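Local coordinates for putative pachytene checkpoint protein 2 (Caenorhabditis elegans, PDB 4XGU), which binds nucleotide as an AAA+ ATPase of the PCH2 protein-remodeling subfamily and probably plays a key role in meiotic chromosome recombination, at residues Thr178-Thr183 and Asn300-Leu305; Thr183-Leu188 and Lys317-Pro322. All blocks are in the same frame, centred on the assembly; numbering follows the deposited sequence.

Contact 1: residues Thr178-Thr183 and Asn300-Leu305. With ADP (adenosine-5'-diphosphate), chain H.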
ATOM      1  N   THR B 178      30.619  -1.680  -2.621  1.00 64.35           N
ATOM      2  CA  THR B 178      29.634  -0.705  -3.079  1.00 65.70           C
ATOM      3  C   THR B 178      30.291   0.568  -3.601  1.00 69.73           C
ATOM      4  O   THR B 178      31.446   0.859  -3.289  1.00 68.31           O
ATOM      5  CB  THR B 178      28.644  -0.327  -1.964  1.00 70.35           C
ATOM      6  OG1 THR B 178      29.342   0.349  -0.913  1.00 75.58           O
ATOM      7  CG2 THR B 178      27.959  -1.567  -1.404  1.00 70.24           C
ATOM      8  N   GLY B 179      29.540   1.323  -4.397  1.00 72.22           N
ATOM      9  CA  GLY B 179      30.025   2.563  -4.972  1.00 69.59           C
ATOM     10  C   GLY B 179      29.342   2.867  -6.291  1.00 75.20           C
ATOM     11  O   GLY B 179      28.445   2.135  -6.710  1.00 78.29           O
ATOM     12  N   PRO B 180      29.750   3.960  -6.947  1.00 79.48           N
ATOM     13  CA  PRO B 180      29.261   4.296  -8.289  1.00 82.13           C
ATOM     14  C   PRO B 180      29.621   3.211  -9.306  1.00 81.09           C
ATOM     15  O   PRO B 180      30.564   2.454  -9.073  1.00 77.86           O
ATOM     16  CB  PRO B 180      29.979   5.611  -8.605  1.00 85.61           C
ATOM     17  CG  PRO B 180      30.294   6.198  -7.274  1.00 85.48           C
ATOM     18  CD  PRO B 180      30.602   5.025  -6.393  1.00 82.63           C
ATOM     19  N   PRO B 181      28.877   3.135 -10.420  1.00 82.54           N
ATOM     20  CA  PRO B 181      29.078   2.102 -11.446  1.00 82.43           C
ATOM     21  C   PRO B 181      30.451   2.129 -12.127  1.00 83.25           C
ATOM     22  O   PRO B 181      30.887   1.100 -12.636  1.00 82.38           O
ATOM     23  CB  PRO B 181      27.978   2.411 -12.470  1.00 81.81           C
ATOM     24  CG  PRO B 181      26.946   3.158 -11.713  1.00 78.68           C
ATOM     25  CD  PRO B 181      27.702   3.975 -10.712  1.00 79.22           C
ATOM     26  N   GLY B 182      31.119   3.275 -12.145  1.00 80.96           N
ATOM     27  CA  GLY B 182      32.354   3.398 -12.902  1.00 78.53           C
ATOM     28  C   GLY B 182      33.628   3.038 -12.158  1.00 75.64           C
ATOM     29  O   GLY B 182      34.725   3.178 -12.700  1.00 73.99           O
ATOM     30  N   THR B 183      33.487   2.561 -10.926  1.00 72.57           N
ATOM     31  CA  THR B 183      34.637   2.351 -10.051  1.00 66.65           C
ATOM     32  C   THR B 183      35.342   1.010 -10.264  1.00 69.71           C
ATOM     33  O   THR B 183      36.484   0.826  -9.838  1.00 61.07           O
ATOM     34  CB  THR B 183      34.220   2.449  -8.582  1.00 71.08           C
ATOM     35  OG1 THR B 183      33.339   1.365  -8.266  1.00 76.56           O
ATOM     36  CG2 THR B 183      33.510   3.767  -8.328  1.00 72.89           C
ATOM     37  N   ASN B 300      25.890  -1.184  -7.373  1.00 87.89           N
ATOM     38  CA  ASN B 300      26.182   0.022  -8.142  1.00 89.11           C
ATOM     39  C   ASN B 300      25.541   1.268  -7.540  1.00 97.20           C
ATOM     40  O   ASN B 300      25.916   2.392  -7.875  1.00103.26           O
ATOM     41  CB  ASN B 300      25.727  -0.150  -9.593  1.00 85.60           C
ATOM     42  CG  ASN B 300      26.631  -1.078 -10.382  1.00 88.34           C
ATOM     43  OD1 ASN B 300      27.826  -1.186 -10.102  1.00 86.16           O
ATOM     44  ND2 ASN B 300      26.067  -1.750 -11.378  1.00 94.55           N
ATOM     45  N   LEU B 301      24.570   1.066  -6.657  1.00104.86           N
ATOM     46  CA  LEU B 301      23.919   2.178  -5.974  1.00117.31           C
ATOM     47  C   LEU B 301      24.640   2.496  -4.670  1.00119.18           C
ATOM     48  O   LEU B 301      25.108   1.596  -3.976  1.00114.57           O
ATOM     49  CB  LEU B 301      22.446   1.859  -5.700  1.00121.42           C
ATOM     50  CG  LEU B 301      21.636   2.882  -4.895  1.00122.61           C
ATOM     51  CD1 LEU B 301      21.419   4.159  -5.698  1.00122.69           C
ATOM     52  CD2 LEU B 301      20.308   2.284  -4.443  1.00124.86           C
ATOM     53  N   GLU B 302      24.727   3.780  -4.341  1.00125.29           N
ATOM     54  CA  GLU B 302      25.355   4.205  -3.098  1.00129.16           C
ATOM     55  C   GLU B 302      24.324   4.817  -2.148  1.00141.14           C
ATOM     56  O   GLU B 302      23.369   5.461  -2.589  1.00147.53           O
ATOM     57  CB  GLU B 302      26.479   5.203  -3.387  1.00123.63           C
ATOM     58  CG  GLU B 302      27.487   5.361  -2.262  1.00121.95           C
ATOM     59  CD  GLU B 302      28.629   6.288  -2.637  1.00124.12           C
ATOM     60  OE1 GLU B 302      29.734   6.135  -2.074  1.00123.03           O
ATOM     61  OE2 GLU B 302      28.420   7.170  -3.498  1.00126.29           O
ATOM     62  N   SER B 303      24.515   4.570  -0.853  1.00140.82           N
ATOM     63  CA  SER B 303      23.755   5.203   0.233  1.00141.09           C
ATOM     64  C   SER B 303      22.298   4.748   0.388  1.00139.01           C
ATOM     65  O   SER B 303      21.518   5.407   1.074  1.00142.82           O
ATOM     66  CB  SER B 303      23.780   6.727   0.078  1.00144.00           C
ATOM     67  OG  SER B 303      22.895   7.342   0.996  1.00147.00           O
ATOM     68  N   THR B 304      21.928   3.632  -0.231  1.00133.08           N
ATOM     69  CA  THR B 304      20.617   3.034   0.020  1.00132.02           C
ATOM     70  C   THR B 304      20.770   1.519   0.091  1.00132.18           C
ATOM     71  O   THR B 304      19.956   0.761  -0.441  1.00132.28           O
ATOM     72  CB  THR B 304      19.581   3.418  -1.057  1.00129.17           C
ATOM     73  OG1 THR B 304      19.788   4.778  -1.456  1.00129.69           O
ATOM     74  CG2 THR B 304      18.158   3.272  -0.519  1.00126.78           C
ATOM     75  N   LEU B 305      21.833   1.093   0.764  1.00131.82           N
ATOM     76  CA  LEU B 305      22.178  -0.317   0.884  1.00130.27           C
ATOM     77  C   LEU B 305      21.123  -1.106   1.647  1.00129.49           C
ATOM     78  O   LEU B 305      20.602  -0.643   2.662  1.00128.69           O
ATOM     79  CB  LEU B 305      23.532  -0.460   1.577  1.00130.42           C
ATOM     80  CG  LEU B 305      24.609  -1.241   0.830  1.00129.69           C
ATOM     81  CD1 LEU B 305      25.915  -1.185   1.604  1.00128.49           C
ATOM     82  CD2 LEU B 305      24.163  -2.677   0.611  1.00130.17           C
TER
HETATM   83  PB  ADP H 501      31.584  -1.763 -11.900  1.00 65.44           P
HETATM   84  O1B ADP H 501      31.883  -0.585 -11.007  1.00 63.91           O
HETATM   85  O2B ADP H 501      31.781  -3.101 -11.230  1.00 74.04           O
HETATM   86  O3B ADP H 501      30.290  -1.646 -12.675  1.00 69.42           O
HETATM   87  PA  ADP H 501      33.358  -3.014 -13.711  1.00110.17           P
HETATM   88  O1A ADP H 501      34.174  -3.751 -12.677  1.00111.19           O
HETATM   89  O2A ADP H 501      32.242  -3.723 -14.444  1.00115.32           O
HETATM   90  O3A ADP H 501      32.747  -1.688 -13.020  1.00 96.73           O
HETATM   91  O5' ADP H 501      34.389  -2.459 -14.814  1.00 91.38           O
HETATM   92  C5' ADP H 501      34.483  -1.073 -15.127  1.00 92.55           C
HETATM   93  C4' ADP H 501      35.521  -0.892 -16.227  1.00 96.58           C
HETATM   94  O4' ADP H 501      36.141   0.389 -16.093  1.00 97.37           O
HETATM   95  C3' ADP H 501      36.617  -1.941 -16.138  1.00103.57           C
HETATM   96  O3' ADP H 501      36.517  -2.854 -17.235  1.00110.63           O
HETATM   97  C2' ADP H 501      37.925  -1.180 -16.200  1.00101.32           C
HETATM   98  O2' ADP H 501      38.533  -1.365 -17.482  1.00100.19           O
HETATM   99  C1' ADP H 501      37.564   0.285 -16.010  1.00 98.12           C
HETATM  100  N9  ADP H 501      37.966   0.704 -14.643  1.00 92.49           N
HETATM  101  C8  ADP H 501      37.114   1.055 -13.661  1.00 84.45           C
HETATM  102  N7  ADP H 501      37.774   1.389 -12.523  1.00 79.89           N
HETATM  103  C5  ADP H 501      39.087   1.252 -12.772  1.00 83.05           C
HETATM  104  C6  ADP H 501      40.336   1.442 -12.002  1.00 83.11           C
HETATM  105  N6  ADP H 501      40.298   1.856 -10.714  1.00 86.38           N
HETATM  106  N1  ADP H 501      41.506   1.191 -12.628  1.00 85.46           N
HETATM  107  C2  ADP H 501      41.547   0.779 -13.911  1.00 88.50           C
HETATM  108  N3  ADP H 501      40.453   0.584 -14.671  1.00 89.78           N
HETATM  109  C4  ADP H 501      39.213   0.802 -14.170  1.00 89.99           C

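Contact 2: residues Thr183-Leu188 and Lys317-Pro322. With ADP (adenosine-5'-diphosphate), chain H.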
ATOM      1  N   THR B 183      33.487   2.561 -10.926  1.00 72.57           N
ATOM      2  CA  THR B 183      34.637   2.351 -10.051  1.00 66.65           C
ATOM      3  C   THR B 183      35.342   1.010 -10.264  1.00 69.71           C
ATOM      4  O   THR B 183      36.484   0.826  -9.838  1.00 61.07           O
ATOM      5  CB  THR B 183      34.220   2.449  -8.582  1.00 71.08           C
ATOM      6  OG1 THR B 183      33.339   1.365  -8.266  1.00 76.56           O
ATOM      7  CG2 THR B 183      33.510   3.767  -8.328  1.00 72.89           C
ATOM      8  N   GLY B 184      34.659   0.070 -10.907  1.00 74.28           N
ATOM      9  CA  GLY B 184      35.265  -1.212 -11.225  1.00 69.60           C
ATOM     10  C   GLY B 184      35.240  -2.218 -10.090  1.00 59.45           C
ATOM     11  O   GLY B 184      36.236  -2.884  -9.815  1.00 60.19           O
ATOM     12  N   LYS B 185      34.091  -2.333  -9.432  1.00 63.17           N
ATOM     13  CA  LYS B 185      33.923  -3.278  -8.335  1.00 56.56           C
ATOM     14  C   LYS B 185      33.950  -4.717  -8.831  1.00 55.82           C
ATOM     15  O   LYS B 185      34.496  -5.603  -8.174  1.00 62.51           O
ATOM     16  CB  LYS B 185      32.613  -3.006  -7.601  1.00 55.71           C
ATOM     17  CG  LYS B 185      32.407  -1.550  -7.241  1.00 61.53           C
ATOM     18  CD  LYS B 185      31.080  -1.342  -6.543  1.00 61.06           C
ATOM     19  CE  LYS B 185      30.224  -0.346  -7.297  1.00 64.75           C
ATOM     20  NZ  LYS B 185      29.868  -0.824  -8.662  1.00 66.99           N
ATOM     21  N   THR B 186      33.342  -4.945  -9.989  1.00 54.96           N
ATOM     22  CA  THR B 186      33.312  -6.270 -10.591  1.00 56.57           C
ATOM     23  C   THR B 186      34.726  -6.745 -10.895  1.00 58.93           C
ATOM     24  O   THR B 186      35.085  -7.880 -10.582  1.00 63.33           O
ATOM     25  CB  THR B 186      32.481  -6.287 -11.886  1.00 61.80           C
ATOM     26  OG1 THR B 186      31.158  -5.805 -11.617  1.00 62.21           O
ATOM     27  CG2 THR B 186      32.400  -7.697 -12.448  1.00 64.38           C
ATOM     28  N   SER B 187      35.527  -5.863 -11.488  1.00 64.76           N
ATOM     29  CA  SER B 187      36.911  -6.182 -11.829  1.00 61.81           C
ATOM     30  C   SER B 187      37.711  -6.577 -10.593  1.00 67.90           C
ATOM     31  O   SER B 187      38.547  -7.480 -10.651  1.00 69.80           O
ATOM     32  CB  SER B 187      37.578  -4.998 -12.532  1.00 54.92           C
ATOM     33  OG  SER B 187      37.011  -4.777 -13.811  1.00 55.66           O
ATOM     34  N   LEU B 188      37.449  -5.900  -9.479  1.00 68.44           N
ATOM     35  CA  LEU B 188      38.068  -6.253  -8.206  1.00 57.29           C
ATOM     36  C   LEU B 188      37.726  -7.686  -7.814  1.00 58.17           C
ATOM     37  O   LEU B 188      38.601  -8.458  -7.425  1.00 59.14           O
ATOM     38  CB  LEU B 188      37.623  -5.294  -7.100  1.00 61.77           C
ATOM     39  CG  LEU B 188      38.291  -3.922  -7.040  1.00 66.91           C
ATOM     40  CD1 LEU B 188      37.714  -3.106  -5.895  1.00 63.75           C
ATOM     41  CD2 LEU B 188      39.794  -4.070  -6.882  1.00 66.25           C
ATOM     42  N   LYS B 317      33.091  -2.708   1.715  1.00 59.44           N
ATOM     43  CA  LYS B 317      34.044  -1.722   1.222  1.00 65.83           C
ATOM     44  C   LYS B 317      33.413  -0.769   0.216  1.00 70.28           C
ATOM     45  O   LYS B 317      32.787  -1.197  -0.754  1.00 74.87           O
ATOM     46  CB  LYS B 317      35.250  -2.415   0.587  1.00 71.65           C
ATOM     47  CG  LYS B 317      36.409  -2.629   1.538  1.00 76.35           C
ATOM     48  CD  LYS B 317      36.970  -1.299   2.016  1.00 85.62           C
ATOM     49  CE  LYS B 317      38.098  -1.502   3.012  1.00 89.75           C
ATOM     50  NZ  LYS B 317      38.681  -0.207   3.462  1.00 93.25           N
ATOM     51  N   ASN B 318      33.588   0.526   0.456  1.00 73.12           N
ATOM     52  CA  ASN B 318      33.114   1.548  -0.467  1.00 78.90           C
ATOM     53  C   ASN B 318      34.198   1.946  -1.456  1.00 76.86           C
ATOM     54  O   ASN B 318      35.281   2.373  -1.065  1.00 82.98           O
ATOM     55  CB  ASN B 318      32.623   2.781   0.294  1.00 90.99           C
ATOM     56  CG  ASN B 318      31.165   2.673   0.699  1.00107.46           C
ATOM     57  OD1 ASN B 318      30.813   2.845   1.868  1.00111.19           O
ATOM     58  ND2 ASN B 318      30.306   2.384  -0.272  1.00113.54           N
ATOM     59  N   VAL B 319      33.900   1.796  -2.742  1.00 71.26           N
ATOM     60  CA  VAL B 319      34.836   2.178  -3.789  1.00 68.90           C
ATOM     61  C   VAL B 319      34.359   3.453  -4.468  1.00 74.41           C
ATOM     62  O   VAL B 319      33.309   3.466  -5.112  1.00 84.01           O
ATOM     63  CB  VAL B 319      34.995   1.067  -4.837  1.00 64.89           C
ATOM     64  CG1 VAL B 319      36.178   1.360  -5.729  1.00 63.92           C
ATOM     65  CG2 VAL B 319      35.166  -0.280  -4.155  1.00 59.94           C
ATOM     66  N   GLY B 320      35.124   4.528  -4.318  1.00 71.79           N
ATOM     67  CA  GLY B 320      34.721   5.812  -4.858  1.00 83.52           C
ATOM     68  C   GLY B 320      35.269   6.060  -6.247  1.00 90.35           C
ATOM     69  O   GLY B 320      36.117   5.307  -6.729  1.00 91.76           O
ATOM     70  N   GLN B 321      34.775   7.109  -6.897  1.00 95.24           N
ATOM     71  CA  GLN B 321      35.325   7.535  -8.179  1.00 97.96           C
ATOM     72  C   GLN B 321      36.775   7.961  -7.971  1.00 91.01           C
ATOM     73  O   GLN B 321      37.108   8.530  -6.931  1.00 98.13           O
ATOM     74  CB  GLN B 321      34.499   8.678  -8.778  1.00105.30           C
ATOM     75  CG  GLN B 321      33.039   8.333  -9.074  1.00105.51           C
ATOM     76  CD  GLN B 321      32.856   7.512 -10.346  1.00 99.95           C
ATOM     77  OE1 GLN B 321      33.803   6.921 -10.867  1.00 94.12           O
ATOM     78  NE2 GLN B 321      31.627   7.477 -10.853  1.00101.84           N
ATOM     79  N   PRO B 322      37.646   7.681  -8.953  1.00 79.87           N
ATOM     80  CA  PRO B 322      39.080   7.935  -8.777  1.00 72.97           C
ATOM     81  C   PRO B 322      39.388   9.396  -8.463  1.00 79.33           C
ATOM     82  O   PRO B 322      38.746  10.292  -9.010  1.00 81.32           O
ATOM     83  CB  PRO B 322      39.676   7.531 -10.130  1.00 70.44           C
ATOM     84  CG  PRO B 322      38.542   7.637 -11.095  1.00 71.37           C
ATOM     85  CD  PRO B 322      37.329   7.229 -10.318  1.00 75.85           C
TER
HETATM   86  PB  ADP H 501      31.584  -1.763 -11.900  1.00 65.44           P
HETATM   87  O1B ADP H 501      31.883  -0.585 -11.007  1.00 63.91           O
HETATM   88  O2B ADP H 501      31.781  -3.101 -11.230  1.00 74.04           O
HETATM   89  O3B ADP H 501      30.290  -1.646 -12.675  1.00 69.42           O
HETATM   90  PA  ADP H 501      33.358  -3.014 -13.711  1.00110.17           P
HETATM   91  O1A ADP H 501      34.174  -3.751 -12.677  1.00111.19           O
HETATM   92  O2A ADP H 501      32.242  -3.723 -14.444  1.00115.32           O
HETATM   93  O3A ADP H 501      32.747  -1.688 -13.020  1.00 96.73           O
HETATM   94  O5' ADP H 501      34.389  -2.459 -14.814  1.00 91.38           O
HETATM   95  C5' ADP H 501      34.483  -1.073 -15.127  1.00 92.55           C
HETATM   96  C4' ADP H 501      35.521  -0.892 -16.227  1.00 96.58           C
HETATM   97  O4' ADP H 501      36.141   0.389 -16.093  1.00 97.37           O
HETATM   98  C3' ADP H 501      36.617  -1.941 -16.138  1.00103.57           C
HETATM   99  O3' ADP H 501      36.517  -2.854 -17.235  1.00110.63           O
HETATM  100  C2' ADP H 501      37.925  -1.180 -16.200  1.00101.32           C
HETATM  101  O2' ADP H 501      38.533  -1.365 -17.482  1.00100.19           O
HETATM  102  C1' ADP H 501      37.564   0.285 -16.010  1.00 98.12           C
HETATM  103  N9  ADP H 501      37.966   0.704 -14.643  1.00 92.49           N
HETATM  104  C8  ADP H 501      37.114   1.055 -13.661  1.00 84.45           C
HETATM  105  N7  ADP H 501      37.774   1.389 -12.523  1.00 79.89           N
HETATM  106  C5  ADP H 501      39.087   1.252 -12.772  1.00 83.05           C
HETATM  107  C6  ADP H 501      40.336   1.442 -12.002  1.00 83.11           C
HETATM  108  N6  ADP H 501      40.298   1.856 -10.714  1.00 86.38           N
HETATM  109  N1  ADP H 501      41.506   1.191 -12.628  1.00 85.46           N
HETATM  110  C2  ADP H 501      41.547   0.779 -13.911  1.00 88.50           C
HETATM  111  N3  ADP H 501      40.453   0.584 -14.671  1.00 89.78           N
HETATM  112  C4  ADP H 501      39.213   0.802 -14.170  1.00 89.99           C

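Contact 1: residues Thr178-Thr183 and Asn300-Leu305
G179, P180 and P181 belong to the P-loop (Walker A motif) of the AAA ATPase core. They lie against N300, at a place in the fold that usually holds the sensor 1 residue of AAA+ proteins. No hydrogen bond joins the two segments. The carbonyl oxygens G179 O and N300 O approach to 2.8 Å, and both are acceptors, so this pair gives no bond. A CA-H...O contact runs from N300 CA to G179 O, 3.4 Å apart. The P181 ring rests on the N300 backbone, with P181 CD 3.7 Å from N300 O. Its CG also meets N300 CB at 4.1 Å. CG of N300 stands beside its own backbone N (chi1 -74°). The amide then lies by P181 CA, with OD1 3.6 Å from ADP O3B. N300 OD1 accepts a hydrogen bond from K185 NZ, and ND2 donates one to E253. T178 CG2 and L305 CD1 meet tip to tip at 3.7 Å.

Within the P-loop, T183 OG1 donates to P180 O at 3.1 Å, nearly in line with the carbonyl (163°). A valine here removes the hydroxyl and would probably leave P180 O with only weak donors, freeing this turn of the loop to shift.

The two segments leave neighbouring parallel strands of the central sheet. T178 ends strand 174-178, and the P-loop leads from there into helix 185-199. N300 follows strand 293-299, and its loop runs on to helix 307-312.

Contact 2: residues Thr183-Leu188 and Lys317-Pro322
T183 and V319 form the tight centre of this contact, where the end of the P-loop meets the chain leaving strand 315-318. The methyl of T183 sits over two carbonyls, with CG2 3.2 Å from V319 O and 3.4 Å from G320 O. T183 CB also touches V319 CG1 at 3.6 Å. In V319, CG1 lies opposite the backbone N across the CA-CB bond (chi1 -168°). That sends CG1 to T183 and leaves CG2 for the helix.

The CG2 side is looser. V319 CG2 and L188 CD1 meet tip to tip at 4.2 Å, and V319 CG2 is 4.3 Å from K185 CG. No hydrogen bond crosses between the segments. On the solvent side G320 is exposed, and the bent side chain of Q321 brings OE1 only loosely toward the T183 methyl.

The same P-loop and helix start grip ADP. K185 bends near its end, and its NZ gives a bond of 3.1 Å to ADP O1B. N300 OD1 is another partner of NZ. G184, at the N-cap, also donates its backbone N to O1B. T186 N reaches ADP O2B at 2.7 Å in a nearly straight bond (166°), and T186 OG1 donates to the same oxygen. S187 N binds ADP O1A at 2.8 Å, backed by its OG. The positive end of the helix probably helps to steady these phosphates.

Helix 185-199 starts here beside edge strand 315-318. Helix 145-161 covers the apolar side, where L145 touches both L188 and V319. L177 of strand 174-178 touches K185 and L188.

In the fold
Contacts 1 and 2 share T183, and their centres lie about 8 Å apart. Strand 174-178 joins them in the sheet: T178 N is 2.9 Å from K317 O and T178 O is 2.7 Å from V319 N, both probable hydrogen bonds. Residues 300-305 lie against the start of the P-loop. Residues 317-322 pair with T178 and pack on T183 and the helix start. Both contacts touch ADP. Contact 1 brings N300 near the beta phosphate, and contact 2 brings the helix start to both phosphates. K185 of contact 2 links the two sides: its NZ is bonded to ADP O1B and lies only 2.5 Å from N300 OD1, short for a hydrogen bond.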